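Local coordinates for CELL division protein FTSZ (Haloferax volcanii, PDB 4B46) that binds GTP and probably hydrolyses it as a tubulin-like cytoskeletal protein, and controls cell shape, being essential for the rod-shaped cells that swim efficiently, at residues 1-6 with 97-103; 220-224 with 344-348; 311-315 with 327-331. All blocks are in the same frame, centred on the assembly; numbering follows the deposited sequence.

Contact 1: 1-6 with 97-103; sequences MKLAMI and EVDAFLV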
loop_
_atom_site.group_PDB
_atom_site.type_symbol
_atom_site.label_atom_id
_atom_site.label_comp_id
_atom_site.label_asym_id
_atom_site.label_seq_id
_atom_site.Cartn_x
_atom_site.Cartn_y
_atom_site.Cartn_z
ATOM N N MET A 1 -6.040 -10.584 -7.050
ATOM C CA MET A 1 -4.642 -10.526 -7.436
ATOM C C MET A 1 -3.767 -11.200 -6.372
ATOM O O MET A 1 -3.942 -10.978 -5.172
ATOM C CB MET A 1 -4.227 -9.071 -7.616
ATOM C CG MET A 1 -2.839 -8.883 -8.150
ATOM S SD MET A 1 -2.616 -7.190 -8.674
ATOM C CE MET A 1 -0.913 -7.228 -9.214
ATOM N N LYS A 2 -2.823 -12.017 -6.820
ATOM C CA LYS A 2 -1.975 -12.781 -5.914
ATOM C C LYS A 2 -0.686 -12.028 -5.641
ATOM O O LYS A 2 0.061 -11.721 -6.574
ATOM C CB LYS A 2 -1.658 -14.154 -6.512
ATOM C CG LYS A 2 -2.878 -15.034 -6.664
ATOM C CD LYS A 2 -2.505 -16.360 -7.282
ATOM C CE LYS A 2 -2.126 -16.196 -8.744
ATOM N NZ LYS A 2 -1.547 -17.460 -9.300
ATOM N N LEU A 3 -0.430 -11.728 -4.367
ATOM C CA LEU A 3 0.733 -10.925 -3.998
ATOM C C LEU A 3 1.725 -11.671 -3.123
ATOM O O LEU A 3 1.341 -12.491 -2.292
ATOM C CB LEU A 3 0.301 -9.648 -3.259
ATOM C CG LEU A 3 -0.590 -8.657 -4.014
ATOM C CD1 LEU A 3 -0.994 -7.500 -3.110
ATOM C CD2 LEU A 3 0.133 -8.149 -5.244
ATOM N N ALA A 4 3.004 -11.370 -3.321
ATOM C CA ALA A 4 4.031 -11.658 -2.326
ATOM C C ALA A 4 4.268 -10.386 -1.511
ATOM O O ALA A 4 4.845 -9.419 -2.005
ATOM C CB ALA A 4 5.309 -12.109 -3.005
ATOM N N MET A 5 3.807 -10.376 -0.266
ATOM C CA MET A 5 3.959 -9.207 0.583
ATOM C C MET A 5 5.173 -9.304 1.497
ATOM O O MET A 5 5.341 -10.296 2.207
ATOM C CB MET A 5 2.731 -9.026 1.464
ATOM C CG MET A 5 1.470 -8.731 0.716
ATOM S SD MET A 5 0.337 -7.827 1.797
ATOM C CE MET A 5 -1.005 -7.617 0.625
ATOM N N ILE A 6 6.000 -8.260 1.484
ATOM C CA ILE A 6 7.121 -8.162 2.416
ATOM C C ILE A 6 7.005 -6.890 3.240
ATOM O O ILE A 6 7.054 -5.786 2.698
ATOM C CB ILE A 6 8.498 -8.171 1.707
ATOM C CG1 ILE A 6 8.630 -9.400 0.795
ATOM C CG2 ILE A 6 9.632 -8.147 2.744
ATOM C CD1 ILE A 6 8.462 -9.094 -0.659
ATOM N N GLU A 97 3.749 -18.344 -8.635
ATOM C CA GLU A 97 2.316 -18.286 -8.356
ATOM C C GLU A 97 1.841 -16.902 -7.934
ATOM O O GLU A 97 0.701 -16.752 -7.497
ATOM C CB GLU A 97 1.925 -19.320 -7.295
ATOM C CG GLU A 97 2.095 -20.775 -7.747
ATOM C CD GLU A 97 2.019 -21.762 -6.591
ATOM O OE1 GLU A 97 1.489 -21.398 -5.517
ATOM O OE2 GLU A 97 2.496 -22.905 -6.755
ATOM N N VAL A 98 2.696 -15.891 -8.059
ATOM C CA VAL A 98 2.273 -14.532 -7.721
ATOM C C VAL A 98 2.252 -13.608 -8.934
ATOM O O VAL A 98 3.032 -13.772 -9.876
ATOM C CB VAL A 98 3.132 -13.894 -6.583
ATOM C CG1 VAL A 98 3.351 -14.892 -5.457
ATOM C CG2 VAL A 98 4.462 -13.393 -7.114
ATOM N N ASP A 99 1.337 -12.644 -8.895
ATOM C CA ASP A 99 1.205 -11.628 -9.935
ATOM C C ASP A 99 2.162 -10.462 -9.719
ATOM O O ASP A 99 2.585 -9.810 -10.677
ATOM C CB ASP A 99 -0.233 -11.097 -9.968
ATOM C CG ASP A 99 -1.234 -12.176 -10.311
ATOM O OD1 ASP A 99 -0.986 -12.909 -11.290
ATOM O OD2 ASP A 99 -2.245 -12.308 -9.594
ATOM N N ALA A 100 2.486 -10.191 -8.458
ATOM C CA ALA A 100 3.357 -9.068 -8.135
ATOM C C ALA A 100 3.912 -9.163 -6.723
ATOM O O ALA A 100 3.370 -9.881 -5.883
ATOM C CB ALA A 100 2.593 -7.733 -8.311
ATOM N N PHE A 101 4.999 -8.431 -6.478
ATOM C CA PHE A 101 5.522 -8.230 -5.128
ATOM C C PHE A 101 4.991 -6.914 -4.586
ATOM O O PHE A 101 4.772 -5.974 -5.355
ATOM C CB PHE A 101 7.046 -8.164 -5.149
ATOM C CG PHE A 101 7.707 -9.476 -5.433
ATOM C CD1 PHE A 101 7.968 -9.864 -6.734
ATOM C CD2 PHE A 101 8.070 -10.316 -4.391
ATOM C CE1 PHE A 101 8.580 -11.080 -6.996
ATOM C CE2 PHE A 101 8.684 -11.526 -4.640
ATOM C CZ PHE A 101 8.943 -11.908 -5.940
ATOM N N LEU A 102 4.763 -6.853 -3.275
ATOM C CA LEU A 102 4.432 -5.598 -2.605
ATOM C C LEU A 102 5.319 -5.394 -1.368
ATOM O O LEU A 102 5.264 -6.165 -0.399
ATOM C CB LEU A 102 2.954 -5.547 -2.213
ATOM C CG LEU A 102 2.492 -4.253 -1.541
ATOM C CD1 LEU A 102 2.477 -3.094 -2.541
ATOM C CD2 LEU A 102 1.122 -4.422 -0.899
ATOM N N VAL A 103 6.139 -4.352 -1.411
ATOM C CA VAL A 103 7.025 -4.024 -0.297
ATOM C C VAL A 103 6.363 -2.936 0.536
ATOM O O VAL A 103 6.097 -1.832 0.050
ATOM C CB VAL A 103 8.411 -3.568 -0.801
ATOM C CG1 VAL A 103 9.333 -3.192 0.379
ATOM C CG2 VAL A 103 9.032 -4.665 -1.654
#

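Contact 2: 220-224 with 344-348; sequences INTLA and ILLSG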
loop_
_atom_site.group_PDB
_atom_site.type_symbol
_atom_site.label_atom_id
_atom_site.label_comp_id
_atom_site.label_asym_id
_atom_site.label_seq_id
_atom_site.Cartn_x
_atom_site.Cartn_y
_atom_site.Cartn_z
ATOM N N ILE A 220 -2.446 -4.140 -12.921
ATOM C CA ILE A 220 -1.074 -3.974 -13.379
ATOM C C ILE A 220 -0.990 -2.876 -14.442
ATOM O O ILE A 220 -0.111 -2.009 -14.402
ATOM C CB ILE A 220 -0.522 -5.322 -13.904
ATOM C CG1 ILE A 220 -0.326 -6.275 -12.721
ATOM C CG2 ILE A 220 0.776 -5.130 -14.680
ATOM C CD1 ILE A 220 -0.028 -7.693 -13.118
ATOM N N ASN A 221 -1.931 -2.897 -15.376
ATOM C CA ASN A 221 -1.958 -1.902 -16.442
ATOM C C ASN A 221 -2.308 -0.491 -15.943
ATOM O O ASN A 221 -1.842 0.508 -16.493
ATOM C CB ASN A 221 -2.887 -2.362 -17.570
ATOM C CG ASN A 221 -2.285 -3.491 -18.380
ATOM O OD1 ASN A 221 -1.085 -3.735 -18.303
ATOM N ND2 ASN A 221 -3.104 -4.177 -19.163
ATOM N N THR A 222 -3.106 -0.412 -14.886
ATOM C CA THR A 222 -3.384 0.880 -14.261
ATOM C C THR A 222 -2.130 1.466 -13.605
ATOM O O THR A 222 -1.908 2.683 -13.638
ATOM C CB THR A 222 -4.540 0.776 -13.240
ATOM O OG1 THR A 222 -5.721 0.328 -13.909
ATOM C CG2 THR A 222 -4.840 2.150 -12.596
ATOM N N LEU A 223 -1.302 0.596 -13.028
ATOM C CA LEU A 223 -0.118 1.042 -12.300
ATOM C C LEU A 223 1.100 1.214 -13.198
ATOM O O LEU A 223 2.111 1.744 -12.764
ATOM C CB LEU A 223 0.226 0.044 -11.191
ATOM C CG LEU A 223 -0.822 -0.156 -10.100
ATOM C CD1 LEU A 223 -0.497 -1.353 -9.232
ATOM C CD2 LEU A 223 -0.951 1.110 -9.251
ATOM N N ALA A 224 1.004 0.770 -14.450
ATOM C CA ALA A 224 2.193 0.598 -15.285
ATOM C C ALA A 224 2.944 1.884 -15.610
ATOM O O ALA A 224 4.148 1.849 -15.876
ATOM C CB ALA A 224 1.843 -0.162 -16.581
ATOM N N ILE A 344 -11.457 3.483 -5.723
ATOM C CA ILE A 344 -10.884 4.094 -6.905
ATOM C C ILE A 344 -9.377 4.160 -6.733
ATOM O O ILE A 344 -8.881 4.723 -5.763
ATOM C CB ILE A 344 -11.445 5.505 -7.140
ATOM C CG1 ILE A 344 -12.983 5.443 -7.258
ATOM C CG2 ILE A 344 -10.833 6.108 -8.397
ATOM C CD1 ILE A 344 -13.652 6.800 -7.387
ATOM N N LEU A 345 -8.658 3.557 -7.669
ATOM C CA LEU A 345 -7.210 3.616 -7.682
ATOM C C LEU A 345 -6.839 4.665 -8.706
ATOM O O LEU A 345 -7.286 4.600 -9.855
ATOM C CB LEU A 345 -6.624 2.252 -8.076
ATOM C CG LEU A 345 -5.148 2.209 -8.477
ATOM C CD1 LEU A 345 -4.228 2.637 -7.321
ATOM C CD2 LEU A 345 -4.759 0.813 -9.005
ATOM N N LEU A 346 -6.067 5.656 -8.272
ATOM C CA LEU A 346 -5.589 6.705 -9.154
ATOM C C LEU A 346 -4.076 6.608 -9.207
ATOM O O LEU A 346 -3.404 6.754 -8.189
ATOM C CB LEU A 346 -6.017 8.087 -8.645
ATOM C CG LEU A 346 -7.525 8.320 -8.554
ATOM C CD1 LEU A 346 -7.824 9.653 -7.878
ATOM C CD2 LEU A 346 -8.166 8.279 -9.937
ATOM N N SER A 347 -3.545 6.331 -10.394
ATOM C CA SER A 347 -2.118 6.130 -10.542
ATOM C C SER A 347 -1.522 7.292 -11.306
ATOM O O SER A 347 -2.141 7.804 -12.222
ATOM C CB SER A 347 -1.839 4.797 -11.242
ATOM O OG SER A 347 -0.525 4.762 -11.788
ATOM N N GLY A 348 -0.327 7.719 -10.910
ATOM C CA GLY A 348 0.348 8.787 -11.622
ATOM C C GLY A 348 -0.176 10.160 -11.240
ATOM O O GLY A 348 -0.274 11.062 -12.080
#

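Contact 3: 311-315 with 327-331; sequences IERGR and VRGGD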
loop_
_atom_site.group_PDB
_atom_site.type_symbol
_atom_site.label_atom_id
_atom_site.label_comp_id
_atom_site.label_asym_id
_atom_site.label_seq_id
_atom_site.Cartn_x
_atom_site.Cartn_y
_atom_site.Cartn_z
ATOM N N ILE A 311 -21.429 0.804 -12.998
ATOM C CA ILE A 311 -19.998 0.821 -13.249
ATOM C C ILE A 311 -19.665 1.664 -14.470
ATOM O O ILE A 311 -18.729 2.466 -14.441
ATOM C CB ILE A 311 -19.452 -0.621 -13.408
ATOM C CG1 ILE A 311 -19.616 -1.382 -12.086
ATOM C CG2 ILE A 311 -18.001 -0.607 -13.855
ATOM C CD1 ILE A 311 -19.014 -2.769 -12.076
ATOM N N GLU A 312 -20.439 1.490 -15.537
ATOM C CA GLU A 312 -20.258 2.303 -16.743
ATOM C C GLU A 312 -20.480 3.796 -16.477
ATOM O O GLU A 312 -19.651 4.621 -16.860
ATOM C CB GLU A 312 -21.135 1.803 -17.893
ATOM C CG GLU A 312 -20.648 0.474 -18.481
ATOM C CD GLU A 312 -19.158 0.500 -18.824
ATOM O OE1 GLU A 312 -18.779 1.208 -19.781
ATOM O OE2 GLU A 312 -18.368 -0.185 -18.138
ATOM N N ARG A 313 -21.582 4.142 -15.814
ATOM C CA ARG A 313 -21.799 5.529 -15.398
ATOM C C ARG A 313 -20.677 5.994 -14.478
ATOM O O ARG A 313 -20.238 7.143 -14.550
ATOM C CB ARG A 313 -23.143 5.699 -14.686
ATOM C CG ARG A 313 -24.364 5.626 -15.599
ATOM C CD ARG A 313 -25.629 5.910 -14.812
ATOM N NE ARG A 313 -26.796 6.016 -15.682
ATOM C CZ ARG A 313 -28.049 6.096 -15.246
ATOM N NH1 ARG A 313 -28.303 6.070 -13.943
ATOM N NH2 ARG A 313 -29.050 6.196 -16.115
ATOM N N GLY A 314 -20.205 5.098 -13.614
ATOM C CA GLY A 314 -19.146 5.449 -12.685
ATOM C C GLY A 314 -17.850 5.800 -13.399
ATOM O O GLY A 314 -17.181 6.777 -13.050
ATOM N N ARG A 315 -17.500 5.003 -14.410
ATOM C CA ARG A 315 -16.302 5.258 -15.210
ATOM C C ARG A 315 -16.375 6.613 -15.916
ATOM O O ARG A 315 -15.403 7.376 -15.910
ATOM C CB ARG A 315 -16.086 4.143 -16.245
ATOM C CG ARG A 315 -15.663 2.803 -15.661
ATOM C CD ARG A 315 -15.574 1.738 -16.765
ATOM N NE ARG A 315 -14.578 2.093 -17.773
ATOM C CZ ARG A 315 -14.693 1.813 -19.069
ATOM N NH1 ARG A 315 -15.763 1.170 -19.516
ATOM N NH2 ARG A 315 -13.737 2.178 -19.916
ATOM N N VAL A 327 -9.770 5.019 -18.134
ATOM C CA VAL A 327 -10.531 4.704 -16.934
ATOM C C VAL A 327 -11.103 3.307 -17.048
ATOM O O VAL A 327 -11.995 3.056 -17.865
ATOM C CB VAL A 327 -11.684 5.699 -16.662
ATOM C CG1 VAL A 327 -12.434 5.285 -15.387
ATOM C CG2 VAL A 327 -11.160 7.134 -16.533
ATOM N N ARG A 328 -10.576 2.400 -16.236
ATOM C CA ARG A 328 -11.028 1.025 -16.242
ATOM C C ARG A 328 -12.000 0.857 -15.091
ATOM O O ARG A 328 -11.970 1.619 -14.128
ATOM C CB ARG A 328 -9.843 0.062 -16.096
ATOM C CG ARG A 328 -8.832 0.111 -17.237
ATOM C CD ARG A 328 -7.543 -0.647 -16.863
ATOM N NE ARG A 328 -6.722 -0.948 -18.034
ATOM C CZ ARG A 328 -5.872 -0.091 -18.585
ATOM N NH1 ARG A 328 -5.722 1.125 -18.075
ATOM N NH2 ARG A 328 -5.171 -0.443 -19.654
ATOM N N GLY A 329 -12.873 -0.137 -15.194
ATOM C CA GLY A 329 -13.823 -0.398 -14.136
ATOM C C GLY A 329 -14.365 -1.807 -14.189
ATOM O O GLY A 329 -14.599 -2.349 -15.267
ATOM N N GLY A 330 -14.561 -2.404 -13.020
ATOM C CA GLY A 330 -15.194 -3.705 -12.932
ATOM C C GLY A 330 -15.610 -4.003 -11.513
ATOM O O GLY A 330 -15.531 -3.133 -10.642
ATOM N N ASP A 331 -16.054 -5.230 -11.262
ATOM C CA ASP A 331 -16.408 -5.592 -9.895
ATOM C C ASP A 331 -15.777 -6.869 -9.357
ATOM O O ASP A 331 -15.210 -7.668 -10.103
ATOM C CB ASP A 331 -17.927 -5.635 -9.710
ATOM C CG ASP A 331 -18.606 -6.548 -10.690
ATOM O OD1 ASP A 331 -18.034 -7.611 -11.023
ATOM O OD2 ASP A 331 -19.716 -6.191 -11.127
#

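Contact 1: 1-6 with 97-103
Two neighbouring parallel strands of the tubulin/FtsZ GTPase domain, 3-6 and 100-103, meet here, Leu3 beside Ala100 and Ile6 beside Val103. Ala4 N gives its hydrogen to Ala100 O, Leu102 N to Ala4 O, and Ile6 N to Leu102 O at 2.9 Å. Ahead of the ladder the pairing passes into the loops before each strand. Lys2 O takes the amide of Asp99 (N to O 2.8 Å) and, weakly, that of Ala100, while Lys2 N points almost straight (174°) at Asp99 OD2, 2.8 Å away on the anti side of the carboxylate. OD2 is also bonded to Ser216, so one oxygen serves two partners. A turn about the CG-CD bond of Lys2 (chi3 -70°) brings NZ over Glu97 O at 3.0 Å, above the carbonyl plane. Shortening Lys2 to an alanine removes the chain beyond CB, and Glu97 O is then likely to lose its ammonium partner. In the Rossmann-like sheet these strands are central, with strand 31-38 flanking 3-8 and strand 131-137 flanking 100-106. On the face of Ala4 and Ile6, Ala4 CB lies 3.6 Å from Phe101 CD2, and Ile6 CD1 comes to the ring edge near its plane; helix 111-126 packs on Ile6 and Val103. On the other face Met1, extended beyond CG, lays CE 3.7 Å from Ala100 CB, and Met5 CE lies alongside Leu102 CD2.

Contact 2: 220-224 with 344-348
Leu345 faces helix 216-223 from strand 339-347, and its CD2 methyl is the meeting point of the apolar part of this contact. It touches two successive helix residues at the same distance: Leu223 CD2 lies 3.8 Å from Leu345 CD2, and Thr222 CG2 is likewise 3.8 Å from that methyl. The two leucine chains lie roughly perpendicular, so that Leu223 CD2 also comes within 4.1 Å of Leu345 CD1. Thr222 and Leu345 instead run past one another head to tail. For the threonine, chi1 of -60° sets OG1 beside the backbone N and thereby leaves CG2 anti to it; OG1 turns back to its own helix and bonds to Glu218 O. One residue therefore offers the strand its methyl while its hydroxyl is satisfied within the helix.

The polar part gathers at Ser347, two residues further along the strand on the same face as Leu345. Ser347 OG stands 3.1 Å from Thr222 O, and Ser347 CB 3.2 Å from that same oxygen. Asn163 lies close by, and one amide, its ND2, reaches both Leu223 O and, weakly, the serine hydroxyl.

All four touching residues are buried, and Ser229 adds to the same layer. Helix 216-223 packs by this side on strands 228-237, 339-347 and 294-301 of the C-terminal domain's sheet, while Ile220 reaches Met1 and, with Leu223, Tyr132 of the GTPase domain; the helix thus lies at the junction of the two domains of the tubulin/FtsZ fold.

Contact 3: 311-315 with 327-331
Helix 311-315 runs nearly antiparallel to strand 327-331, at 155° between their N-to-C directions, with the axes 8.2 Å apart at closest approach; the alpha carbons come nearest at Arg315 and Val327. A beta carbon at Gly329 would point at the helix and, with Arg315 as it stands, lie only 2.7 Å from Arg315 CG, so the lack of a side chain probably helps the close approach. Arg315 CD packs 3.6 Å from Gly329 N. The arginine chain bends at chi3 (61°) and turns its guanidinium side-on to a single carbonyl: Arg315 NE and NH2 each lie 2.8 Å from Val327 O, which sits close to the guanidinium plane. NH2 approaches nearly in line with the C=O bond, whereas NE comes from above the carbonyl plane. Within the helix Arg315 NH1 forms a salt bridge with Glu312 OE1 (3.0 Å), which probably helps fix the rotation of the group. One turn earlier, Ile311 lays CG2 against the backbone of Gly329 and carries CD1 on to Gly330 C and to Asp331 OD2, 3.6 Å away. Helix 308-322 connects strands 294-301 and 326-333, parallel neighbours in the sheet, and the contact is the return half of this beta-alpha-beta crossover.

Overall arrangement
All three contacts reach one mixed sheet, at different depths and by different means. Contact 1 is buried and joins strand to strand in the GTPase domain, through a backbone ladder with apolar side chains on both faces and a polar, partly exposed end where the loops meet. Contact 2, also buried, sets a helix on the sheet mainly through methyl groups, with a serine hydroxyl near the helix backbone. Contact 3, only partly buried, holds a helix against strand 326-333, at one edge of the sheet within the chain, with a charged side chain and glycines. Contact 2 bridges the others: Ile220 CG1 packs on Met1 CE at 3.7 Å, and Thr222 OG1 lies 3.6 Å from Arg328 CD.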